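Local coordinates for salicylic acid-binding protein 2 (Nicotiana tabacum, PDB 1XKL) that hydrolyses methyl salicylate to salicylate and methanol, releasing the active hormone that drives systemic acquired resistance in plant innate immunity, at residues His80-Gly83 against Gly84-Leu87; Ala101-Leu104 against Ala105-Met108; Ser115-Val118 against Leu119-Asn123; Leu252-Ile255 against Ala256-Asn260. All blocks are in the same frame, centred on the assembly; numbering follows the deposited sequence.

In the fold
Contact 1 carries the nucleophile Ser-81, and contacts 2 and 3 reach the bound STH through Phe-107 and Tyr-122. Contacts 1 and 2 are neighbours, their centres about 6 Å apart, and Phe-107 N approaches Ser-81 O at 3.0 Å, a probable hydrogen bond that ties the loop after strand 98-104 to the nucleophile turn. Contact 3 is about 13 Å from contact 1 and 14 Å from contact 2, centre to centre; Val-118 and Tyr-122 pack on Phe-107. Contact 4 lies on the C-terminal helix, which packs on the central strands of the sheet, its nearest atoms about 9 Å from contact 1; Ile-255 CD1 lies 3.5 Å from Val-102 CG2 of contact 2.

Contact 1: His80-Gly83 against Gly84-Leu87. With STH (2-amino-4H-1,3-benzoxathiin-4-ol), chain E.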
loop_
_atom_site.group_PDB
_atom_site.type_symbol
_atom_site.label_atom_id
_atom_site.label_comp_id
_atom_site.label_asym_id
_atom_site.label_seq_id
_atom_site.Cartn_x
_atom_site.Cartn_y
_atom_site.Cartn_z
ATOM N N HIS A 80 -22.027 -22.068 19.612
ATOM C CA HIS A 80 -20.774 -22.739 19.330
ATOM C C HIS A 80 -19.591 -21.943 19.876
ATOM O O HIS A 80 -19.553 -20.716 19.752
ATOM C CB HIS A 80 -20.634 -22.919 17.817
ATOM C CG HIS A 80 -19.286 -23.409 17.385
ATOM N ND1 HIS A 80 -18.405 -22.630 16.672
ATOM C CD2 HIS A 80 -18.667 -24.600 17.577
ATOM C CE1 HIS A 80 -17.296 -23.317 16.442
ATOM N NE2 HIS A 80 -17.432 -24.514 16.981
ATOM N N SER A 81 -18.636 -22.653 20.477
ATOM C CA SER A 81 -17.524 -22.081 20.989
ATOM C C SER A 81 -17.863 -20.901 21.934
ATOM O O SER A 81 -18.614 -21.096 22.891
ATOM C CB SER A 81 -16.646 -21.648 19.820
ATOM O OG SER A 81 -15.263 -21.472 19.798
ATOM N N LEU A 82 -17.334 -19.703 21.670
ATOM C CA LEU A 82 -17.590 -18.520 22.492
ATOM C C LEU A 82 -19.066 -18.150 22.448
ATOM O O LEU A 82 -19.542 -17.365 23.266
ATOM C CB LEU A 82 -16.754 -17.321 21.997
ATOM C CG LEU A 82 -16.930 -15.980 22.729
ATOM C CD1 LEU A 82 -16.533 -16.174 24.192
ATOM C CD2 LEU A 82 -16.072 -14.877 22.095
ATOM N N GLY A 83 -19.787 -18.734 21.494
ATOM C CA GLY A 83 -21.205 -18.453 21.341
ATOM C C GLY A 83 -22.008 -18.846 22.559
ATOM O O GLY A 83 -23.093 -18.312 22.798
ATOM N N GLY A 84 -21.481 -19.800 23.318
ATOM C CA GLY A 84 -22.146 -20.236 24.525
ATOM C C GLY A 84 -22.271 -19.101 25.522
ATOM O O GLY A 84 -23.218 -19.064 26.316
HETATM N N MSE A 85 -21.322 -18.167 25.496
HETATM C CA MSE A 85 -21.384 -17.027 26.410
HETATM C C MSE A 85 -22.496 -16.090 25.936
HETATM O O MSE A 85 -23.208 -15.506 26.755
HETATM C CB MSE A 85 -20.047 -16.277 26.452
HETATM C CG MSE A 85 -18.862 -17.085 26.978
HETATM SE SE MSE A 85 -19.102 -17.727 28.808
HETATM C CE MSE A 85 -19.278 -16.012 29.699
ATOM N N ASN A 86 -22.649 -15.954 24.617
ATOM C CA ASN A 86 -23.694 -15.097 24.050
ATOM C C ASN A 86 -25.052 -15.675 24.413
ATOM O O ASN A 86 -25.999 -14.947 24.713
ATOM C CB ASN A 86 -23.579 -15.028 22.518
ATOM C CG ASN A 86 -22.259 -14.464 22.059
ATOM O OD1 ASN A 86 -21.399 -15.185 21.554
ATOM N ND2 ASN A 86 -22.081 -13.171 22.250
ATOM N N LEU A 87 -25.144 -16.996 24.367
ATOM C CA LEU A 87 -26.382 -17.681 24.707
ATOM C C LEU A 87 -26.837 -17.321 26.115
ATOM O O LEU A 87 -28.028 -17.166 26.370
ATOM C CB LEU A 87 -26.181 -19.189 24.629
ATOM C CG LEU A 87 -26.892 -19.917 23.492
ATOM C CD1 LEU A 87 -26.407 -19.397 22.152
ATOM C CD2 LEU A 87 -26.632 -21.402 23.637
HETATM C C8 STH E . -13.527 -19.073 21.141
HETATM O O8 STH E . -13.693 -18.116 22.093
HETATM C C1 STH E . -12.395 -20.043 21.191
HETATM C C2 STH E . -12.256 -21.063 20.121
HETATM C C3 STH E . -11.174 -21.987 20.171
HETATM C C4 STH E . -10.213 -21.918 21.228
HETATM C C5 STH E . -10.334 -20.935 22.258
HETATM C C6 STH E . -11.396 -20.007 22.234
HETATM C C7 STH E . -14.438 -20.492 19.197
HETATM O O2 STH E . -13.197 -21.165 19.063
HETATM N N7 STH E . -14.911 -20.222 17.920
HETATM S S7 STH E . -14.466 -19.155 20.100
#
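Leu-82 meets Met-85, a selenomethionine, one turn further on: CD1 of Leu-82 lies 3.7 Å from CG of Met-85, the two chains crossing at a slant. Nearer the backbone, CB of Leu-82 is 3.2 Å from STH O8, so this leucine touches both ligand and helix. Ser-81 is joined covalently to STH, OG to C7 at 1.4 Å, in keeping with its role in forming the acyl-ester intermediate; OG also hydrogen-bonds His-238, its charge-relay partner. The backbone places these groups. A type II' turn runs from His-80 to Gly-83, closed by Gly-83 N donating to His-80 O at 2.6 Å, and Ser-81 takes the positive phi of 52° expected of a nucleophile elbow. Gly-84 N donates to Ser-81 O at 3.2 Å and Met-85 N to Leu-82 O at 3.0 Å, each donor standing well above the carbonyl plane, before Leu-87 N to Gly-83 O (2.9 Å) sets the helical pattern. The elbow thus links strand 75-80 to helix 83-93, with Leu-82 and Met-85 against helix 55-67 and Leu-87 against Phe-103 of strand 98-104.

Contact 2: Ala101-Leu104 against Ala105-Met108; sequences AVFL and AAFM. With STH (2-amino-4H-1,3-benzoxathiin-4-ol), chain E.
Met-108, a selenomethionine, lays its side chain over one face of the Phe-103 ring, a Met-aromatic contact at the C-terminal end of strand 98-104 in the parallel alpha/beta hydrolase sheet. Its CG stands 3.7 Å from the ring centroid and only 5° off the normal, a CH-pi contact over the middle of the ring, while SE sits 4.2 Å from the centroid. With CG anti to the backbone N (chi1 -176°) and chi2 also extended, the chain runs across the face before bending at chi3. Ala-106 comes to the same ring differently, its CB near the plane at the edge and 4.0 Å from Phe-103 CB. Against this close packing, the remainder is looser between the two segments. Leu-104 turns away toward Ile-205, Cys-207 and Leu-248, and Phe-107 points from the strand into the ligand pocket. None of this looser side faces solvent: the residues are buried, and neighbouring elements fill in. The loop is pinned from outside, for Ala-106 O accepts hydrogen bonds from Tyr-204 OH and Gln-221 NE2, and Gln-221 OE1 receives Met-108 N. Ala-105 touches Asp-210 and His-238 of the charge relay. At the pocket, Phe-107 presents a ring edge to STH: CE1 is 3.5 Å from STH O8, and that oxygen lies close to the plane of the phenylalanine ring.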
loop_
_atom_site.group_PDB
_atom_site.type_symbol
_atom_site.label_atom_id
_atom_site.label_comp_id
_atom_site.label_asym_id
_atom_site.label_seq_id
_atom_site.Cartn_x
_atom_site.Cartn_y
_atom_site.Cartn_z
ATOM N N ALA A 101 -31.175 -24.782 25.529
ATOM C CA ALA A 101 -29.962 -24.135 25.071
ATOM C C ALA A 101 -28.939 -25.226 24.808
ATOM O O ALA A 101 -28.645 -26.038 25.682
ATOM C CB ALA A 101 -29.448 -23.167 26.141
ATOM N N VAL A 102 -28.403 -25.246 23.597
ATOM C CA VAL A 102 -27.426 -26.251 23.217
ATOM C C VAL A 102 -26.038 -25.629 23.107
ATOM O O VAL A 102 -25.843 -24.633 22.398
ATOM C CB VAL A 102 -27.807 -26.896 21.858
ATOM C CG1 VAL A 102 -26.852 -28.030 21.526
ATOM C CG2 VAL A 102 -29.236 -27.410 21.923
ATOM N N PHE A 103 -25.084 -26.220 23.820
ATOM C CA PHE A 103 -23.709 -25.749 23.820
ATOM C C PHE A 103 -22.828 -26.722 23.059
ATOM O O PHE A 103 -22.473 -27.786 23.562
ATOM C CB PHE A 103 -23.200 -25.571 25.267
ATOM C CG PHE A 103 -23.964 -24.533 26.057
ATOM C CD1 PHE A 103 -25.196 -24.837 26.627
ATOM C CD2 PHE A 103 -23.467 -23.235 26.189
ATOM C CE1 PHE A 103 -25.922 -23.865 27.312
ATOM C CE2 PHE A 103 -24.184 -22.259 26.870
ATOM C CZ PHE A 103 -25.412 -22.571 27.430
ATOM N N LEU A 104 -22.493 -26.352 21.828
ATOM C CA LEU A 104 -21.660 -27.187 20.970
ATOM C C LEU A 104 -20.202 -26.808 21.179
ATOM O O LEU A 104 -19.775 -25.729 20.764
ATOM C CB LEU A 104 -22.047 -26.971 19.500
ATOM C CG LEU A 104 -21.177 -27.644 18.449
ATOM C CD1 LEU A 104 -21.293 -29.172 18.564
ATOM C CD2 LEU A 104 -21.634 -27.177 17.065
ATOM N N ALA A 105 -19.449 -27.695 21.829
ATOM C CA ALA A 105 -18.040 -27.464 22.113
ATOM C C ALA A 105 -17.871 -25.981 22.434
ATOM O O ALA A 105 -16.987 -25.310 21.911
ATOM C CB ALA A 105 -17.194 -27.847 20.910
ATOM N N ALA A 106 -18.743 -25.495 23.305
ATOM C CA ALA A 106 -18.777 -24.107 23.706
ATOM C C ALA A 106 -18.306 -23.849 25.128
ATOM O O ALA A 106 -17.917 -24.766 25.869
ATOM C CB ALA A 106 -20.201 -23.587 23.563
ATOM N N PHE A 107 -18.334 -22.571 25.489
ATOM C CA PHE A 107 -17.999 -22.143 26.834
ATOM C C PHE A 107 -19.372 -21.986 27.454
ATOM O O PHE A 107 -20.190 -21.202 26.975
ATOM C CB PHE A 107 -17.271 -20.799 26.828
ATOM C CG PHE A 107 -15.838 -20.888 26.399
ATOM C CD1 PHE A 107 -15.378 -20.136 25.321
ATOM C CD2 PHE A 107 -14.943 -21.716 27.077
ATOM C CE1 PHE A 107 -14.049 -20.203 24.923
ATOM C CE2 PHE A 107 -13.607 -21.791 26.688
ATOM C CZ PHE A 107 -13.156 -21.032 25.607
HETATM N N MSE A 108 -19.633 -22.752 28.504
HETATM C CA MSE A 108 -20.916 -22.709 29.186
HETATM C C MSE A 108 -20.729 -22.120 30.578
HETATM O O MSE A 108 -20.103 -22.741 31.437
HETATM C CB MSE A 108 -21.483 -24.131 29.275
HETATM C CG MSE A 108 -22.865 -24.225 29.876
HETATM SE SE MSE A 108 -23.445 -26.050 29.896
HETATM C CE MSE A 108 -22.076 -26.746 31.083
HETATM C C8 STH E . -13.527 -19.073 21.141
HETATM O O8 STH E . -13.693 -18.116 22.093
HETATM C C1 STH E . -12.395 -20.043 21.191
HETATM C C2 STH E . -12.256 -21.063 20.121
HETATM C C3 STH E . -11.174 -21.987 20.171
HETATM C C4 STH E . -10.213 -21.918 21.228
HETATM C C5 STH E . -10.334 -20.935 22.258
HETATM C C6 STH E . -11.396 -20.007 22.234
HETATM C C7 STH E . -14.438 -20.492 19.197
HETATM O O2 STH E . -13.197 -21.165 19.063
HETATM N N7 STH E . -14.911 -20.222 17.920
HETATM S S7 STH E . -14.466 -19.155 20.100
#

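Contact 3: Ser115-Val118 against Leu119-Asn123; sequences SSFV and LEQYN. With STH (2-amino-4H-1,3-benzoxathiin-4-ol), chain E.
Val-118 and Leu-119 carry the buried side of helix 117-124 at its start. CG2 of Val-118 lies 3.2 Å from Leu-119 N, and CB of Leu-119 is 3.4 Å from Ser-116 O; the two side chains touch more lightly, Val-118 CG2 to Leu-119 CG at 4.4 Å. Each turns mainly to other parts of the fold: Val-118 to Gln-221 and Ile-225 of helix 215-225, Leu-119 to Met-183 and Leu-186 of helix 183-188, and both to Phe-107. Phe-117 has CG anti to the backbone N (chi1 -174°), which carries the ring forward, toward Gln-121. There Gln-121 CG stands over one face, 4.0 Å from the ring centroid and displaced toward the rim, a CH-pi contact. Gln-121 bends at chi2, and its amide plane is 30° from that of the ring. His-113 stacks on Phe-117 as well. Ser-116 O accepts Glu-120 N at 2.8 Å and, more weakly, Leu-119 N. Ser-116 OG also gives a weak hydrogen bond to Glu-120 OE1, 3.0 Å away. Tyr-122 reaches the ligand, its OH lying 3.4 Å from STH C5. The chemistry is therefore divided: Phe-117, Glu-120 and Gln-121 form a partly exposed side, while apolar side chains fasten the helix inward and its tyrosine brings a hydroxyl, held by Gly-212 O, to the ligand ring.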
loop_
_atom_site.group_PDB
_atom_site.type_symbol
_atom_site.label_atom_id
_atom_site.label_comp_id
_atom_site.label_asym_id
_atom_site.label_seq_id
_atom_site.Cartn_x
_atom_site.Cartn_y
_atom_site.Cartn_z
ATOM N N SER A 115 -18.616 -14.151 35.900
ATOM C CA SER A 115 -19.000 -14.459 34.529
ATOM C C SER A 115 -17.842 -14.956 33.669
ATOM O O SER A 115 -18.052 -15.687 32.697
ATOM C CB SER A 115 -19.653 -13.238 33.897
ATOM O OG SER A 115 -20.786 -12.854 34.664
ATOM N N SER A 116 -16.622 -14.572 34.036
ATOM C CA SER A 116 -15.433 -14.992 33.300
ATOM C C SER A 116 -14.903 -16.345 33.775
ATOM O O SER A 116 -13.940 -16.868 33.218
ATOM C CB SER A 116 -14.329 -13.933 33.420
ATOM O OG SER A 116 -13.892 -13.775 34.762
ATOM N N PHE A 117 -15.547 -16.928 34.783
ATOM C CA PHE A 117 -15.112 -18.215 35.329
ATOM C C PHE A 117 -14.649 -19.253 34.305
ATOM O O PHE A 117 -13.487 -19.675 34.336
ATOM C CB PHE A 117 -16.220 -18.820 36.198
ATOM C CG PHE A 117 -15.816 -20.086 36.918
ATOM C CD1 PHE A 117 -14.695 -20.109 37.745
ATOM C CD2 PHE A 117 -16.574 -21.244 36.789
ATOM C CE1 PHE A 117 -14.339 -21.267 38.435
ATOM C CE2 PHE A 117 -16.225 -22.408 37.474
ATOM C CZ PHE A 117 -15.106 -22.417 38.298
ATOM N N VAL A 118 -15.530 -19.676 33.395
ATOM C CA VAL A 118 -15.126 -20.697 32.426
ATOM C C VAL A 118 -14.001 -20.256 31.504
ATOM O O VAL A 118 -13.203 -21.082 31.068
ATOM C CB VAL A 118 -16.328 -21.217 31.579
ATOM C CG1 VAL A 118 -17.387 -21.783 32.506
ATOM C CG2 VAL A 118 -16.912 -20.106 30.698
ATOM N N LEU A 119 -13.921 -18.960 31.219
ATOM C CA LEU A 119 -12.857 -18.460 30.356
ATOM C C LEU A 119 -11.535 -18.497 31.112
ATOM O O LEU A 119 -10.495 -18.836 30.545
ATOM C CB LEU A 119 -13.180 -17.035 29.888
ATOM C CG LEU A 119 -14.409 -16.920 28.974
ATOM C CD1 LEU A 119 -14.543 -15.497 28.448
ATOM C CD2 LEU A 119 -14.257 -17.893 27.806
ATOM N N GLU A 120 -11.589 -18.168 32.402
ATOM C CA GLU A 120 -10.402 -18.179 33.262
ATOM C C GLU A 120 -9.912 -19.608 33.441
ATOM O O GLU A 120 -8.716 -19.878 33.369
ATOM C CB GLU A 120 -10.734 -17.557 34.625
ATOM C CG GLU A 120 -10.850 -16.039 34.581
ATOM C CD GLU A 120 -11.418 -15.442 35.860
ATOM O OE1 GLU A 120 -11.264 -14.220 36.055
ATOM O OE2 GLU A 120 -12.022 -16.185 36.661
ATOM N N GLN A 121 -10.844 -20.528 33.665
ATOM C CA GLN A 121 -10.472 -21.921 33.833
ATOM C C GLN A 121 -9.853 -22.446 32.543
ATOM O O GLN A 121 -8.778 -23.051 32.565
ATOM C CB GLN A 121 -11.698 -22.744 34.232
ATOM C CG GLN A 121 -12.180 -22.447 35.649
ATOM C CD GLN A 121 -11.126 -22.790 36.693
ATOM O OE1 GLN A 121 -10.710 -23.942 36.813
ATOM N NE2 GLN A 121 -10.686 -21.788 37.447
ATOM N N TYR A 122 -10.521 -22.205 31.415
ATOM C CA TYR A 122 -10.006 -22.647 30.117
ATOM C C TYR A 122 -8.533 -22.257 29.960
ATOM O O TYR A 122 -7.692 -23.089 29.636
ATOM C CB TYR A 122 -10.814 -22.013 28.979
ATOM C CG TYR A 122 -10.201 -22.238 27.616
ATOM C CD1 TYR A 122 -10.299 -23.474 26.983
ATOM C CD2 TYR A 122 -9.458 -21.237 26.993
ATOM C CE1 TYR A 122 -9.669 -23.711 25.769
ATOM C CE2 TYR A 122 -8.822 -21.460 25.780
ATOM C CZ TYR A 122 -8.928 -22.701 25.173
ATOM O OH TYR A 122 -8.270 -22.940 23.989
ATOM N N ASN A 123 -8.237 -20.982 30.186
ATOM C CA ASN A 123 -6.879 -20.477 30.054
ATOM C C ASN A 123 -5.900 -21.103 31.033
ATOM O O ASN A 123 -4.728 -21.280 30.709
ATOM C CB ASN A 123 -6.865 -18.962 30.224
ATOM C CG ASN A 123 -7.569 -18.249 29.091
ATOM O OD1 ASN A 123 -7.201 -18.398 27.924
ATOM N ND2 ASN A 123 -8.589 -17.469 29.428
HETATM C C8 STH E . -13.527 -19.073 21.141
HETATM O O8 STH E . -13.693 -18.116 22.093
HETATM C C1 STH E . -12.395 -20.043 21.191
HETATM C C2 STH E . -12.256 -21.063 20.121
HETATM C C3 STH E . -11.174 -21.987 20.171
HETATM C C4 STH E . -10.213 -21.918 21.228
HETATM C C5 STH E . -10.334 -20.935 22.258
HETATM C C6 STH E . -11.396 -20.007 22.234
HETATM C C7 STH E . -14.438 -20.492 19.197
HETATM O O2 STH E . -13.197 -21.165 19.063
HETATM N N7 STH E . -14.911 -20.222 17.920
HETATM S S7 STH E . -14.466 -19.155 20.100
#

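Contact 4: Leu252-Ile255 against Ala256-Asn260; sequences LLEI and AHKYN
Tyr-259 sets the edge of its ring against Ile-255, four residues earlier, with CD1 3.0 Å from Ile-255 O, an oxygen that lies near the ring plane. The same CD1 is 3.7 Å from Ile-255 CB, and Ile-255 CA is also close to the plane, so the isoleucine meets the rim of the tyrosine and not its face. The pair is tied through the main chain too, where Tyr-259 N donates to Ile-255 O at 2.9 Å. With CG anti to its carbonyl carbon (chi1 -64°), the tyrosine ring is carried back along the helix, and its OH hydrogen-bonds Glu-229. Glu-254 O takes two donors: Lys-258 N comes in almost straight at 3.1 Å, while His-257 N, also 3.1 Å away, stands high above the carbonyl plane. This forked acceptance belongs to the last turn of helix 245-258, the C-terminal helix of the alpha/beta hydrolase fold, and Tyr-259 is the first residue to leave helical backbone angles. On the buried flank Ala-256 N bonds to Leu-252 O at 2.9 Å. Leu-252, Ile-255 and Ala-256 then face the sheet, touching Val-78 and Ile-76 of strand 75-80, Val-102 of strand 98-104, and Phe-7 of strand 6-10. The outer flank is more polar. Glu-254 OE1 and Lys-258 NZ are 4.5 Å apart, too far for a salt bridge, although their opposite charges may attract weakly; the lysine instead pairs with Glu-229. Leu-253, which packs on Ala-30 and His-32, and the exposed His-257 are both identified as salicylate-binding residues, although this helix end lies away from the catalytic serine.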
loop_
_atom_site.group_PDB
_atom_site.type_symbol
_atom_site.label_atom_id
_atom_site.label_comp_id
_atom_site.label_asym_id
_atom_site.label_seq_id
_atom_site.Cartn_x
_atom_site.Cartn_y
_atom_site.Cartn_z
ATOM N N LEU A 252 -29.432 -32.286 16.968
ATOM C CA LEU A 252 -30.299 -31.136 17.204
ATOM C C LEU A 252 -31.768 -31.479 17.010
ATOM O O LEU A 252 -32.623 -31.021 17.770
ATOM C CB LEU A 252 -29.921 -29.971 16.285
ATOM C CG LEU A 252 -28.563 -29.329 16.589
ATOM C CD1 LEU A 252 -28.291 -28.179 15.615
ATOM C CD2 LEU A 252 -28.557 -28.824 18.031
ATOM N N LEU A 253 -32.078 -32.278 15.993
ATOM C CA LEU A 253 -33.473 -32.644 15.761
ATOM C C LEU A 253 -33.978 -33.479 16.929
ATOM O O LEU A 253 -35.145 -33.398 17.307
ATOM C CB LEU A 253 -33.616 -33.420 14.445
ATOM C CG LEU A 253 -33.225 -32.652 13.176
ATOM C CD1 LEU A 253 -33.495 -33.521 11.965
ATOM C CD2 LEU A 253 -34.011 -31.346 13.078
ATOM N N GLU A 254 -33.086 -34.270 17.511
ATOM C CA GLU A 254 -33.447 -35.106 18.648
ATOM C C GLU A 254 -33.783 -34.253 19.863
ATOM O O GLU A 254 -34.794 -34.473 20.524
ATOM C CB GLU A 254 -32.297 -36.043 18.992
ATOM C CG GLU A 254 -32.578 -36.978 20.147
ATOM C CD GLU A 254 -31.454 -37.961 20.345
ATOM O OE1 GLU A 254 -30.675 -37.794 21.311
ATOM O OE2 GLU A 254 -31.336 -38.892 19.522
ATOM N N ILE A 255 -32.939 -33.276 20.170
ATOM C CA ILE A 255 -33.219 -32.450 21.329
ATOM C C ILE A 255 -34.457 -31.603 21.049
ATOM O O ILE A 255 -35.255 -31.338 21.946
ATOM C CB ILE A 255 -32.003 -31.552 21.711
ATOM C CG1 ILE A 255 -31.968 -30.304 20.852
ATOM C CG2 ILE A 255 -30.701 -32.322 21.559
ATOM C CD1 ILE A 255 -32.338 -29.084 21.632
ATOM N N ALA A 256 -34.637 -31.203 19.795
ATOM C CA ALA A 256 -35.792 -30.394 19.424
ATOM C C ALA A 256 -37.090 -31.173 19.611
ATOM O O ALA A 256 -38.173 -30.591 19.699
ATOM C CB ALA A 256 -35.670 -29.942 17.978
ATOM N N HIS A 257 -36.984 -32.492 19.670
ATOM C CA HIS A 257 -38.168 -33.315 19.829
ATOM C C HIS A 257 -38.491 -33.605 21.289
ATOM O O HIS A 257 -39.638 -33.454 21.707
ATOM C CB HIS A 257 -38.002 -34.622 19.057
ATOM C CG HIS A 257 -39.198 -35.516 19.125
ATOM N ND1 HIS A 257 -39.432 -36.366 20.185
ATOM C CD2 HIS A 257 -40.242 -35.675 18.278
ATOM C CE1 HIS A 257 -40.567 -37.011 19.988
ATOM N NE2 HIS A 257 -41.079 -36.609 18.838
ATOM N N LYS A 258 -37.484 -34.006 22.063
ATOM C CA LYS A 258 -37.691 -34.326 23.471
ATOM C C LYS A 258 -37.828 -33.094 24.370
ATOM O O LYS A 258 -38.305 -33.205 25.501
ATOM C CB LYS A 258 -36.554 -35.222 23.998
ATOM C CG LYS A 258 -35.186 -34.560 24.012
ATOM C CD LYS A 258 -34.160 -35.316 24.868
ATOM C CE LYS A 258 -33.757 -36.661 24.299
ATOM N NZ LYS A 258 -32.767 -37.279 25.239
ATOM N N TYR A 259 -37.397 -31.930 23.880
ATOM C CA TYR A 259 -37.487 -30.683 24.647
ATOM C C TYR A 259 -38.493 -29.759 23.965
ATOM O O TYR A 259 -38.135 -28.668 23.523
ATOM C CB TYR A 259 -36.127 -29.955 24.712
ATOM C CG TYR A 259 -35.019 -30.696 25.430
ATOM C CD1 TYR A 259 -34.094 -31.471 24.727
ATOM C CD2 TYR A 259 -34.922 -30.659 26.820
ATOM C CE1 TYR A 259 -33.101 -32.200 25.395
ATOM C CE2 TYR A 259 -33.939 -31.382 27.496
ATOM C CZ TYR A 259 -33.035 -32.155 26.778
ATOM O OH TYR A 259 -32.101 -32.921 27.451
ATOM N N ASN A 260 -39.746 -30.190 23.866
ATOM C CA ASN A 260 -40.766 -29.371 23.211
ATOM C C ASN A 260 -41.738 -28.781 24.213
ATOM O O ASN A 260 -41.468 -28.897 25.425
ATOM C CB ASN A 260 -41.534 -30.210 22.191
ATOM C CG ASN A 260 -42.322 -31.321 22.844
ATOM O OD1 ASN A 260 -41.809 -32.031 23.718
ATOM N ND2 ASN A 260 -43.575 -31.486 22.424
#